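Local structure of CDA peptide synthetase I (Streptomyces coelicolor, 5DU9) at residues A52-T56 / R172-Y177; A118-M122 / M382-S386; W217-D223 / L313-L317; V289-P293 / S360-N365; G322-V328 / P439-D444. The protein belongs to the peptide synthetases and is represented by a condensation domain, with (2S)-2-amino-N-butyl-propanamide bound in its pocket. The protein carries 1 engineered substitution. One frame throughout, in Å; residues are numbered along the deposited sequence. Where two conformers were deposited one is given.

Contact 1: A52-T56 / R172-Y177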
# COMPACT_ATOMS: atom_id res chain seq x y z
N ALA A 52 -24.00 4.30 -7.38
CA ALA A 52 -22.70 4.37 -8.05
C ALA A 52 -21.78 3.24 -7.60
O ALA A 52 -21.02 2.69 -8.40
CB ALA A 52 -22.05 5.71 -7.79
N LEU A 53 -21.84 2.89 -6.32
CA LEU A 53 -21.03 1.80 -5.81
C LEU A 53 -21.43 0.49 -6.47
O LEU A 53 -20.58 -0.31 -6.85
CB LEU A 53 -21.16 1.67 -4.28
CG LEU A 53 -20.35 0.52 -3.67
CD1 LEU A 53 -18.86 0.68 -3.96
CD2 LEU A 53 -20.58 0.40 -2.17
N ARG A 54 -22.73 0.28 -6.63
CA ARG A 54 -23.23 -0.95 -7.22
C ARG A 54 -22.73 -1.10 -8.65
O ARG A 54 -22.26 -2.17 -9.04
CB ARG A 54 -24.76 -0.98 -7.18
CG ARG A 54 -25.33 -2.35 -7.51
CD ARG A 54 -26.80 -2.47 -7.13
NE ARG A 54 -27.36 -3.76 -7.51
CZ ARG A 54 -27.30 -4.86 -6.76
NH1 ARG A 54 -26.71 -4.84 -5.57
NH2 ARG A 54 -27.83 -5.99 -7.21
N LEU A 55 -22.80 -0.02 -9.42
CA LEU A 55 -22.33 -0.03 -10.80
C LEU A 55 -20.82 -0.24 -10.85
O LEU A 55 -20.31 -0.94 -11.72
CB LEU A 55 -22.69 1.28 -11.50
CG LEU A 55 -24.17 1.55 -11.74
CD1 LEU A 55 -24.38 2.97 -12.23
CD2 LEU A 55 -24.75 0.56 -12.73
N THR A 56 -20.11 0.38 -9.91
CA THR A 56 -18.66 0.30 -9.88
C THR A 56 -18.21 -1.12 -9.56
O THR A 56 -17.35 -1.67 -10.24
CB THR A 56 -18.07 1.27 -8.85
OG1 THR A 56 -18.37 2.62 -9.24
CG2 THR A 56 -16.56 1.11 -8.75
N ARG A 172 -12.99 5.48 -10.49
CA ARG A 172 -14.15 4.94 -11.19
C ARG A 172 -15.44 5.29 -10.44
O ARG A 172 -16.44 5.67 -11.05
CB ARG A 172 -14.03 3.42 -11.37
CG ARG A 172 -15.27 2.76 -11.96
CD ARG A 172 -15.65 3.36 -13.30
NE ARG A 172 -16.81 2.69 -13.89
CZ ARG A 172 -17.49 3.15 -14.94
NH1 ARG A 172 -17.14 4.29 -15.51
NH2 ARG A 172 -18.53 2.47 -15.40
N LEU A 173 -15.39 5.15 -9.12
CA LEU A 173 -16.54 5.46 -8.28
C LEU A 173 -17.00 6.90 -8.50
O LEU A 173 -18.19 7.16 -8.69
CB LEU A 173 -16.21 5.25 -6.80
CG LEU A 173 -17.33 5.57 -5.81
CD1 LEU A 173 -18.45 4.55 -5.94
CD2 LEU A 173 -16.80 5.61 -4.39
N ALA A 174 -16.04 7.82 -8.48
CA ALA A 174 -16.35 9.23 -8.68
C ALA A 174 -16.91 9.48 -10.07
O ALA A 174 -17.86 10.24 -10.23
CB ALA A 174 -15.11 10.07 -8.45
N GLU A 175 -16.32 8.83 -11.07
CA GLU A 175 -16.77 8.98 -12.45
C GLU A 175 -18.24 8.59 -12.60
O GLU A 175 -19.01 9.31 -13.24
CB GLU A 175 -15.90 8.12 -13.38
CG GLU A 175 -16.20 8.32 -14.86
CD GLU A 175 -15.30 7.49 -15.74
OE1 GLU A 175 -15.08 6.30 -15.43
OE2 GLU A 175 -14.79 8.03 -16.75
N VAL A 176 -18.61 7.46 -12.02
CA VAL A 176 -20.00 7.00 -12.08
C VAL A 176 -20.92 7.95 -11.31
O VAL A 176 -22.01 8.27 -11.78
CB VAL A 176 -20.14 5.57 -11.52
CG1 VAL A 176 -21.59 5.11 -11.53
CG2 VAL A 176 -19.29 4.59 -12.33
N TYR A 177 -20.47 8.39 -10.14
CA TYR A 177 -21.26 9.30 -9.31
C TYR A 177 -21.57 10.60 -10.04
O TYR A 177 -22.69 11.11 -9.97
CB TYR A 177 -20.52 9.60 -8.00
CG TYR A 177 -21.26 10.55 -7.08
CD1 TYR A 177 -22.29 10.11 -6.26
CD2 TYR A 177 -20.93 11.90 -7.04
CE1 TYR A 177 -22.97 10.98 -5.43
CE2 TYR A 177 -21.60 12.78 -6.20
CZ TYR A 177 -22.62 12.31 -5.40
OH TYR A 177 -23.30 13.18 -4.57
O HOH W 1 -18.54 -0.05 -13.80

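Contact 2: A118-M122 / M382-S386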
# COMPACT_ATOMS: atom_id res chain seq x y z
N ALA A 118 -15.17 7.95 13.53
CA ALA A 118 -15.01 7.32 12.23
C ALA A 118 -13.80 6.39 12.23
O ALA A 118 -13.86 5.28 11.71
CB ALA A 118 -14.86 8.38 11.15
N GLN A 119 -12.70 6.84 12.84
CA GLN A 119 -11.49 6.04 12.91
C GLN A 119 -11.75 4.77 13.71
O GLN A 119 -11.31 3.68 13.32
CB GLN A 119 -10.34 6.83 13.55
CG GLN A 119 -9.02 6.07 13.64
CD GLN A 119 -8.40 5.80 12.27
OE1 GLN A 119 -8.19 6.72 11.48
NE2 GLN A 119 -8.09 4.53 12.00
N ARG A 120 -12.46 4.91 14.82
CA ARG A 120 -12.80 3.78 15.67
C ARG A 120 -13.65 2.77 14.89
O ARG A 120 -13.47 1.56 15.02
CB ARG A 120 -13.55 4.25 16.92
CG ARG A 120 -13.93 3.13 17.86
CD ARG A 120 -14.50 3.66 19.17
NE ARG A 120 -15.07 2.59 19.98
CZ ARG A 120 -16.22 1.98 19.71
NH1 ARG A 120 -16.93 2.33 18.64
NH2 ARG A 120 -16.66 1.01 20.50
N TRP A 121 -14.57 3.28 14.07
CA TRP A 121 -15.43 2.41 13.26
C TRP A 121 -14.61 1.63 12.25
O TRP A 121 -14.81 0.43 12.06
CB TRP A 121 -16.50 3.23 12.54
CG TRP A 121 -17.64 2.40 12.02
CD1 TRP A 121 -18.85 2.22 12.61
CD2 TRP A 121 -17.65 1.62 10.82
NE1 TRP A 121 -19.63 1.38 11.84
CE2 TRP A 121 -18.91 1.00 10.74
CE3 TRP A 121 -16.72 1.39 9.80
CZ2 TRP A 121 -19.27 0.17 9.68
CZ3 TRP A 121 -17.08 0.56 8.75
CH2 TRP A 121 -18.34 -0.04 8.71
N MET A 122 -13.68 2.32 11.58
CA MET A 122 -12.85 1.69 10.57
C MET A 122 -11.92 0.65 11.20
O MET A 122 -11.70 -0.41 10.63
CB MET A 122 -12.03 2.75 9.82
CG MET A 122 -12.89 3.68 8.96
SD MET A 122 -11.93 4.85 7.97
CE MET A 122 -11.34 5.97 9.23
N MET A 382 -7.09 11.03 -0.63
CA MET A 382 -6.90 9.68 -0.12
C MET A 382 -5.95 9.67 1.08
O MET A 382 -4.96 10.40 1.10
CB MET A 382 -6.36 8.76 -1.22
CG MET A 382 -6.18 7.30 -0.80
SD MET A 382 -5.82 6.24 -2.21
CE MET A 382 -5.22 4.77 -1.37
N ARG A 383 -6.26 8.85 2.08
CA ARG A 383 -5.30 8.56 3.13
C ARG A 383 -5.37 7.09 3.50
O ARG A 383 -6.43 6.45 3.43
CB ARG A 383 -5.51 9.45 4.35
CG ARG A 383 -6.64 9.09 5.30
CD ARG A 383 -6.47 9.85 6.61
NE ARG A 383 -7.66 9.82 7.47
CZ ARG A 383 -7.81 9.04 8.54
NH1 ARG A 383 -6.85 8.20 8.93
NH2 ARG A 383 -8.94 9.10 9.23
N SER A 384 -4.22 6.56 3.88
CA SER A 384 -4.08 5.15 4.21
C SER A 384 -4.66 4.87 5.59
O SER A 384 -4.56 5.69 6.50
CB SER A 384 -2.61 4.75 4.14
OG SER A 384 -2.43 3.37 4.41
N ILE A 385 -5.29 3.70 5.74
CA ILE A 385 -5.79 3.26 7.04
C ILE A 385 -4.92 2.12 7.54
O ILE A 385 -4.48 2.12 8.69
CB ILE A 385 -7.27 2.82 6.98
CG1 ILE A 385 -8.17 4.01 6.65
CG2 ILE A 385 -7.71 2.17 8.29
CD1 ILE A 385 -8.16 5.13 7.69
N SER A 386 -4.68 1.14 6.67
CA SER A 386 -3.76 0.05 6.97
C SER A 386 -3.31 -0.58 5.66
O SER A 386 -4.13 -1.05 4.88
CB SER A 386 -4.42 -0.99 7.86
OG SER A 386 -3.52 -2.04 8.16
O HOH W 2 -5.42 3.80 10.70

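Contact 3: W217-D223 / L313-L317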
# COMPACT_ATOMS: atom_id res chain seq x y z
N TRP A 217 19.15 -12.14 -7.25
CA TRP A 217 18.68 -11.89 -5.90
C TRP A 217 19.35 -12.78 -4.87
O TRP A 217 19.70 -12.33 -3.78
CB TRP A 217 17.16 -12.06 -5.83
CG TRP A 217 16.45 -10.89 -6.41
CD1 TRP A 217 15.71 -10.86 -7.56
CD2 TRP A 217 16.42 -9.56 -5.88
NE1 TRP A 217 15.22 -9.59 -7.77
CE2 TRP A 217 15.64 -8.78 -6.75
CE3 TRP A 217 16.99 -8.96 -4.75
CZ2 TRP A 217 15.41 -7.43 -6.53
CZ3 TRP A 217 16.74 -7.62 -4.53
CH2 TRP A 217 15.97 -6.87 -5.41
N THR A 218 19.55 -14.05 -5.20
CA THR A 218 20.21 -14.96 -4.26
C THR A 218 21.66 -14.54 -4.07
O THR A 218 22.19 -14.62 -2.96
CB THR A 218 20.14 -16.42 -4.73
OG1 THR A 218 20.66 -16.53 -6.06
CG2 THR A 218 18.71 -16.92 -4.69
N GLY A 219 22.29 -14.07 -5.14
CA GLY A 219 23.67 -13.63 -5.08
C GLY A 219 23.89 -12.47 -4.12
O GLY A 219 24.91 -12.41 -3.44
N LEU A 220 22.91 -11.57 -4.07
CA LEU A 220 22.99 -10.38 -3.21
C LEU A 220 22.91 -10.70 -1.72
O LEU A 220 23.35 -9.91 -0.89
CB LEU A 220 21.87 -9.40 -3.55
CG LEU A 220 21.97 -8.50 -4.79
CD1 LEU A 220 20.82 -7.49 -4.77
CD2 LEU A 220 23.31 -7.78 -4.86
N PHE A 221 22.33 -11.86 -1.39
CA PHE A 221 22.04 -12.18 0.01
C PHE A 221 22.60 -13.54 0.44
O PHE A 221 21.99 -14.24 1.24
CB PHE A 221 20.53 -12.15 0.23
CG PHE A 221 19.93 -10.78 0.08
CD1 PHE A 221 19.87 -9.92 1.15
CD2 PHE A 221 19.44 -10.36 -1.15
CE1 PHE A 221 19.33 -8.65 1.01
CE2 PHE A 221 18.91 -9.10 -1.30
CZ PHE A 221 18.85 -8.24 -0.22
N THR A 222 23.78 -13.89 -0.08
CA THR A 222 24.42 -15.13 0.30
C THR A 222 24.74 -15.17 1.79
O THR A 222 24.78 -16.24 2.39
CB THR A 222 25.73 -15.36 -0.50
OG1 THR A 222 26.55 -14.19 -0.43
CG2 THR A 222 25.42 -15.67 -1.95
N ASP A 223 24.95 -14.00 2.39
CA ASP A 223 25.25 -13.92 3.82
C ASP A 223 23.97 -13.97 4.66
O ASP A 223 24.03 -14.09 5.88
CB ASP A 223 26.04 -12.65 4.14
CG ASP A 223 25.35 -11.39 3.69
OD1 ASP A 223 24.64 -11.43 2.66
OD2 ASP A 223 25.51 -10.35 4.36
N LEU A 313 10.43 -6.08 -2.39
CA LEU A 313 11.80 -6.54 -2.57
C LEU A 313 12.76 -5.82 -1.64
O LEU A 313 12.54 -4.66 -1.28
CB LEU A 313 12.23 -6.35 -4.02
CG LEU A 313 11.60 -7.37 -4.97
CD1 LEU A 313 11.74 -6.91 -6.41
CD2 LEU A 313 12.22 -8.75 -4.79
N PRO A 314 13.84 -6.51 -1.24
CA PRO A 314 14.80 -5.95 -0.29
C PRO A 314 15.82 -5.04 -0.96
O PRO A 314 16.43 -5.43 -1.95
CB PRO A 314 15.47 -7.20 0.28
CG PRO A 314 15.48 -8.14 -0.88
CD PRO A 314 14.20 -7.88 -1.63
N LEU A 315 15.98 -3.85 -0.40
CA LEU A 315 16.96 -2.89 -0.88
C LEU A 315 18.10 -2.84 0.11
O LEU A 315 17.95 -2.38 1.24
CB LEU A 315 16.31 -1.51 -1.05
CG LEU A 315 17.10 -0.47 -1.84
CD1 LEU A 315 17.14 -0.82 -3.32
CD2 LEU A 315 16.49 0.90 -1.63
N ARG A 316 19.25 -3.36 -0.30
CA ARG A 316 20.41 -3.42 0.56
C ARG A 316 21.34 -2.26 0.27
O ARG A 316 21.72 -2.02 -0.88
CB ARG A 316 21.13 -4.74 0.39
CG ARG A 316 22.12 -5.00 1.48
CD ARG A 316 22.60 -6.43 1.41
NE ARG A 316 23.20 -6.83 2.67
CZ ARG A 316 23.60 -8.07 2.93
NH1 ARG A 316 23.45 -9.02 2.02
NH2 ARG A 316 24.13 -8.34 4.11
N LEU A 317 21.70 -1.54 1.33
CA LEU A 317 22.43 -0.28 1.23
C LEU A 317 23.59 -0.27 2.21
O LEU A 317 23.39 -0.53 3.40
CB LEU A 317 21.49 0.90 1.51
CG LEU A 317 20.17 0.88 0.75
CD1 LEU A 317 19.14 1.79 1.41
CD2 LEU A 317 20.40 1.30 -0.69

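Contact 4: V289-P293 / S360-N365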
# COMPACT_ATOMS: atom_id res chain seq x y z
N VAL A 289 19.10 -2.69 5.52
CA VAL A 289 18.09 -3.21 4.61
C VAL A 289 16.78 -2.48 4.83
O VAL A 289 16.34 -2.31 5.97
CB VAL A 289 17.88 -4.72 4.81
CG1 VAL A 289 16.85 -5.26 3.83
CG2 VAL A 289 19.20 -5.46 4.65
N VAL A 290 16.18 -2.03 3.73
CA VAL A 290 14.80 -1.60 3.75
C VAL A 290 14.07 -2.39 2.69
O VAL A 290 14.68 -2.89 1.75
CB VAL A 290 14.65 -0.09 3.51
CG1 VAL A 290 15.39 0.70 4.59
CG2 VAL A 290 15.16 0.30 2.14
N SER A 291 12.76 -2.53 2.85
CA SER A 291 11.94 -3.24 1.87
C SER A 291 11.12 -2.24 1.09
O SER A 291 10.56 -1.29 1.65
CB SER A 291 11.04 -4.26 2.56
OG SER A 291 11.80 -5.26 3.23
N VAL A 292 11.06 -2.45 -0.22
CA VAL A 292 10.42 -1.52 -1.13
C VAL A 292 9.31 -2.23 -1.90
O VAL A 292 9.54 -3.27 -2.51
CB VAL A 292 11.44 -0.92 -2.12
CG1 VAL A 292 10.77 0.04 -3.08
CG2 VAL A 292 12.56 -0.22 -1.35
N PRO A 293 8.08 -1.69 -1.87
CA PRO A 293 7.05 -2.25 -2.74
C PRO A 293 7.17 -1.77 -4.19
O PRO A 293 7.56 -0.63 -4.43
CB PRO A 293 5.74 -1.75 -2.11
CG PRO A 293 6.10 -0.59 -1.25
CD PRO A 293 7.60 -0.53 -1.10
N SER A 360 14.59 -8.69 4.91
CA SER A 360 13.69 -7.56 4.92
C SER A 360 14.17 -6.49 5.88
O SER A 360 15.01 -6.75 6.75
CB SER A 360 12.28 -7.99 5.33
OG SER A 360 12.27 -8.47 6.66
N GLY A 361 13.63 -5.30 5.71
CA GLY A 361 13.78 -4.23 6.67
C GLY A 361 12.43 -3.56 6.78
O GLY A 361 11.44 -4.10 6.29
N PRO A 362 12.38 -2.38 7.41
CA PRO A 362 11.11 -1.66 7.39
C PRO A 362 10.63 -1.47 5.95
O PRO A 362 11.45 -1.18 5.08
CB PRO A 362 11.44 -0.32 8.05
CG PRO A 362 12.93 -0.19 7.95
CD PRO A 362 13.45 -1.59 8.04
N THR A 363 9.35 -1.65 5.70
CA THR A 363 8.81 -1.37 4.38
C THR A 363 8.65 0.13 4.22
O THR A 363 7.99 0.78 5.03
CB THR A 363 7.45 -2.06 4.16
OG1 THR A 363 7.61 -3.48 4.27
CG2 THR A 363 6.90 -1.73 2.77
N VAL A 364 9.29 0.68 3.19
CA VAL A 364 9.18 2.10 2.89
C VAL A 364 8.31 2.26 1.65
O VAL A 364 8.74 2.00 0.53
CB VAL A 364 10.56 2.74 2.66
CG1 VAL A 364 10.41 4.24 2.39
CG2 VAL A 364 11.45 2.49 3.86
N ASN A 365 7.08 2.70 1.88
CA ASN A 365 6.05 2.79 0.86
C ASN A 365 5.68 4.25 0.61
O ASN A 365 4.80 4.80 1.28
CB ASN A 365 4.82 1.99 1.30
CG ASN A 365 3.72 1.99 0.27
OD1 ASN A 365 3.89 2.46 -0.85
ND2 ASN A 365 2.57 1.44 0.65

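Contact 5: G322-V328 / P439-D444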
# COMPACT_ATOMS: atom_id res chain seq x y z
N GLY A 322 31.58 8.75 6.96
CA GLY A 322 31.97 10.00 6.34
C GLY A 322 31.19 10.37 5.10
O GLY A 322 31.43 11.43 4.51
N GLU A 323 30.26 9.52 4.68
CA GLU A 323 29.48 9.79 3.48
C GLU A 323 28.45 10.90 3.73
O GLU A 323 27.91 11.02 4.82
CB GLU A 323 28.77 8.52 3.01
CG GLU A 323 29.71 7.49 2.40
CD GLU A 323 29.00 6.25 1.90
OE1 GLU A 323 27.89 5.95 2.39
OE2 GLU A 323 29.55 5.58 1.00
N SER A 324 28.21 11.69 2.69
CA SER A 324 27.18 12.73 2.75
C SER A 324 25.80 12.14 2.53
O SER A 324 25.67 11.02 2.05
CB SER A 324 27.44 13.80 1.69
OG SER A 324 27.26 13.24 0.40
N PHE A 325 24.76 12.91 2.83
CA PHE A 325 23.41 12.44 2.56
C PHE A 325 23.23 12.28 1.05
O PHE A 325 22.60 11.33 0.59
CB PHE A 325 22.36 13.39 3.13
CG PHE A 325 20.94 12.93 2.90
CD1 PHE A 325 20.53 11.68 3.31
CD2 PHE A 325 20.03 13.76 2.27
CE1 PHE A 325 19.24 11.25 3.10
CE2 PHE A 325 18.73 13.33 2.05
CZ PHE A 325 18.33 12.08 2.46
N ALA A 326 23.80 13.20 0.28
CA ALA A 326 23.74 13.09 -1.18
C ALA A 326 24.37 11.79 -1.66
O ALA A 326 23.91 11.19 -2.63
CB ALA A 326 24.43 14.29 -1.84
N ARG A 327 25.43 11.35 -0.99
CA ARG A 327 26.07 10.10 -1.36
C ARG A 327 25.16 8.91 -1.06
O ARG A 327 25.14 7.94 -1.81
CB ARG A 327 27.40 9.92 -0.63
CG ARG A 327 28.15 8.65 -1.02
CD ARG A 327 28.61 8.69 -2.48
NE ARG A 327 29.33 7.49 -2.87
CZ ARG A 327 28.75 6.37 -3.31
NH1 ARG A 327 27.43 6.29 -3.41
NH2 ARG A 327 29.50 5.33 -3.65
N VAL A 328 24.42 8.98 0.04
CA VAL A 328 23.48 7.91 0.37
C VAL A 328 22.36 7.86 -0.67
O VAL A 328 21.90 6.78 -1.04
CB VAL A 328 22.89 8.08 1.78
CG1 VAL A 328 21.88 6.98 2.08
CG2 VAL A 328 24.01 8.06 2.81
N PRO A 439 21.89 18.28 1.80
CA PRO A 439 22.36 16.96 1.38
C PRO A 439 23.88 16.81 1.36
O PRO A 439 24.37 15.68 1.35
CB PRO A 439 21.77 16.82 -0.03
CG PRO A 439 20.56 17.70 -0.01
CD PRO A 439 20.99 18.88 0.81
N ALA A 440 24.62 17.92 1.36
CA ALA A 440 26.08 17.86 1.35
C ALA A 440 26.64 17.51 2.73
O ALA A 440 27.82 17.19 2.86
CB ALA A 440 26.66 19.18 0.87
N ALA A 441 25.80 17.59 3.76
CA ALA A 441 26.24 17.32 5.12
C ALA A 441 26.62 15.86 5.29
O ALA A 441 26.04 14.97 4.67
CB ALA A 441 25.15 17.70 6.11
N THR A 442 27.60 15.62 6.16
CA THR A 442 28.05 14.28 6.48
C THR A 442 27.06 13.62 7.42
O THR A 442 26.79 14.14 8.50
CB THR A 442 29.45 14.32 7.14
OG1 THR A 442 30.35 15.05 6.30
CG2 THR A 442 29.99 12.92 7.36
N VAL A 443 26.51 12.49 7.01
CA VAL A 443 25.46 11.82 7.78
C VAL A 443 25.90 11.51 9.22
O VAL A 443 25.12 11.71 10.15
CB VAL A 443 25.01 10.52 7.09
CG1 VAL A 443 24.06 9.71 7.97
CG2 VAL A 443 24.33 10.83 5.76
N ASP A 444 27.12 11.03 9.42
CA ASP A 444 27.52 10.64 10.77
C ASP A 444 27.94 11.85 11.62
O ASP A 444 28.43 11.67 12.73
CB ASP A 444 28.64 9.57 10.72
CG ASP A 444 29.94 10.07 10.12
OD1 ASP A 444 30.15 11.30 10.03
OD2 ASP A 444 30.78 9.22 9.76
O HOH W 3 30.37 13.91 3.83
O HOH W 4 28.59 9.95 7.27

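Contact 1: A52-T56 / R172-Y177
With chi1 of Thr56 at -64°, OG1 lies beside its own backbone N and CG2 swings anti to that nitrogen; Thr56 CG2 comes 3.8 Å from Arg172 CG, the two side chains running in opposite directions. On the facing helix Val176 holds CG1 anti to its backbone N (chi1 177°), which sets this methyl against Ala52 CB. Val176 CG1 also lies 3.6 Å from Leu55 CD1, and the second branch, CG2, turns to Thr56 OG1. Ala52 suits its place because its single methyl takes up little depth: Val176 CG1 and Tyr177 CB both rest on it, and the axes of the two short helical segments pass 8.8 Å apart. Leu173 reaches farther, laying CD1 3.8 Å from Leu53 CA.

Threonine can sit in this apolar seam because Thr56 OG1 donates to Ala52 O at 2.8 Å. Thr56 N reaches the same oxygen from the opposite face of the carbonyl plane, so two bonds grip it. Beside this seam, Val176 CG2 covers the centre of one face of the Arg172 guanidinium, whose NH1 forms a salt bridge with Glu175 OE1. A water accepts from Arg172 NH2 and donates to Leu55 O, linking the helices.

Helices 46-58 and 163-182 thus lie together over the sheet, Leu53 and Leu173 both touching Tyr152 of strand 149-157, while Tyr177 OH bonds Asp45 N just ahead of helix 46-58.

Contact 2: A118-M122 / M382-S386
A single amide oxygen, Gln119 OE1, takes hydrogen bonds from both terminal nitrogens of Arg383, though not equally. The bond from Arg383 NH1 to Gln119 OE1 measures 3.2 Å, lies in the carbonyl plane and runs fairly straight (155° at the hydrogen), whereas the one from Arg383 NH2, at 3.4 Å, is weak. The oxygen sits at the edge of the guanidinium, in its plane, yet the two flat groups are turned 47° against each other. Arg383 gets there on a long extended chain, and its NE is claimed by a salt bridge to Glu39, so the guanidinium is held at more than one point. Gln119 suits the other end because its amide both accepts and donates: NE2 bonds Asp123 one helical turn on, and more weakly a water that in turn donates to Ile385 O.

In the condensation-domain fold this contact joins helix 114-126 to strand 379-384, which pairs with strand 33-40 in the six-stranded sheet; in this family a segment reaching that sheet from the C-terminal half is commonly called the latch. The strand bends at Ile385; there Ile385 and Ser386 together stand opposite Gly35, a classic beta bulge.

Beside the polar pair, Met122 fills the apolar side. A bend at chi3 (-71°) brings Met122 CE to 3.6 Å from Ile385 CD1, the two chains crossing at about a right angle, with SD 3.8 Å from the same methyl. Flexible and unbranched, the methionine also places CE 3.9 Å from Arg383 NH2.

Contact 3: W217-D223 / L313-L317
Arg316 and Asp223 form a salt bridge, the carboxylate at the edge of the guanidinium and the two planes 13° apart. Arg316 NH1 donates to Asp223 OD1 at 2.8 Å along the syn lone pair, nearly straight at 167°; the companion distance, Arg316 NH2 to Asp223 OD2, refines to 2.5 Å, too short to be taken at face value. NH1 also makes a weak bond to Leu220 O. Arginine suits the place because its extended chain can leave the strand and still meet a carboxylate on the loop beyond the helix.

Next to this pair, the Phe221 ring lies almost parallel to the guanidinium, with CD1 3.8 Å from Arg316 NH1. Its far end is tightly met by proline: Phe221 CZ is 3.4 Å from Pro314 CG. Trp217 continues the row. Pro314 O stands at the edge of its indole, 3.4 Å from CZ3, while Leu313 CD2 makes a CH-pi contact over the six-membered ring, 4.1 Å from its centroid.

Farther out, Trp217 NE1 bonds His342 O, which, with the packing on face and edge, restrains the turn of the indole. Val359 touches both Phe221 and Pro314, and Leu350 of helix 347-354 touches both Trp217 and Pro314. The strand itself is held by backbone bonds from Leu313 and Leu315 to strand 287-294. In this condensation domain, the arrangement is a helix end and its following loop clasped onto one strand of an antiparallel pair.

Contact 4: V289-P293 / S360-N365
Ser291 bridges Thr363 in parallel fashion, its N donating to Pro362 O at 2.9 Å and its O receiving Val364 N at 2.8 Å, while the short strand axes splay by 42°. The first of these donors stands above the carbonyl plane of Pro362; the second bond is nearly linear with the Ser291 carbonyl. Before the bridge, Gly361 comes so near that its CA makes a CA-H...O contact of 3.3 Å with Val289 O, a closeness suited to a residue without a side chain. Ser291 turns OG beside its own backbone N (chi1 -62°), and from there it accepts Gly361 N at 3.1 Å, a bond that extends the pairing through a side chain.

Through this bridge, strand 287-294, itself paired with strand 311-318, meets the sheet that contains 363-366 and 393-398 in the condensation-domain fold. The bound (2S)-2-amino-N-butyl-propanamide lies about 5 Å from the Pro293 side chain, and Arg312, a residue of its pocket, bonds Thr363 OG1.

Along the flanks, Val289 CG1 packs on the Ser360 backbone carbonyl carbon, and Val290 CB faces Val364 CG2 at 4.1 Å, beta-branched residues well suited to extended chains. Having no N-H, Pro293 cannot donate to Val364 O, which instead lies 3.2 Å from Pro293 CD; its ring crosses the Asn365 side chain at about a right angle, with CG near OD1.

Contact 5: G322-V328 / P439-D444
Ser324 at the N-cap of helix 325-341 lies against Thr442 as a non-hydrogen-bonded antiparallel pair, a single bridge that docks the helix start onto the loop after helix 418-437 in this condensation domain. Phe325 N donates to Ala441 O and Val443 N to Glu323 O, each at 3.0 Å, one bond on each flank of the pair.

The loop carries the bumps. Pro439 O enters the first turn of the helix, 2.8 Å from Ala326 N, meeting an amide that an i to i+4 helical bond cannot use. Around it the fit is close: Pro439 CB rests on the small Ala326 CB, and Pro439 CA stands at the edge of the Phe325 ring. Val443 is the second bump, with its CG2 lodged 3.6 Å from Phe325 N and 4.1 Å from Val328 CG2, the two valines crossing at about a right angle. Ala273 of helix 267-283 backs this hollow, touching Phe325 and Val328. At the outer end Thr442 sets its CG2 3.5 Å from Gly322 O, where the glycine's positive phi turns the chain.

Serine suits the cap because its short side chain folds back: with chi1 at 67°, Ser324 OG accepts Arg327 N at 3.0 Å. Its CB meets Ala440 O. A water donates to Glu323 O and accepts from Asp444 N; a second lies 2.8 Å from Gly322 O and also hydrogen-bonds Thr442 OG1.

From the N terminus, helix 46-58 opens contact 1 and helix 114-126 opens contact 2; contact 1 then closes at 172-177, so the two cross. Contact 1 pairs two helices beside the six-stranded sheet; contact 2 joins a helix of the first half to a late strand of that sheet. Contact 3 opens at 217-223 and contact 4 at 289-293; contact 3 closes at 313-317 and contact 4 at 360-365, crossing as well, and both fall wholly within the span of contact 2, which ends at 382-386. Both reach the same two-stranded sheet. Contact 5 opens at 322-328 and closes last, at 439-444, crossing contacts 2 and 4 and drawing the C-terminal loop onto helix 325-341.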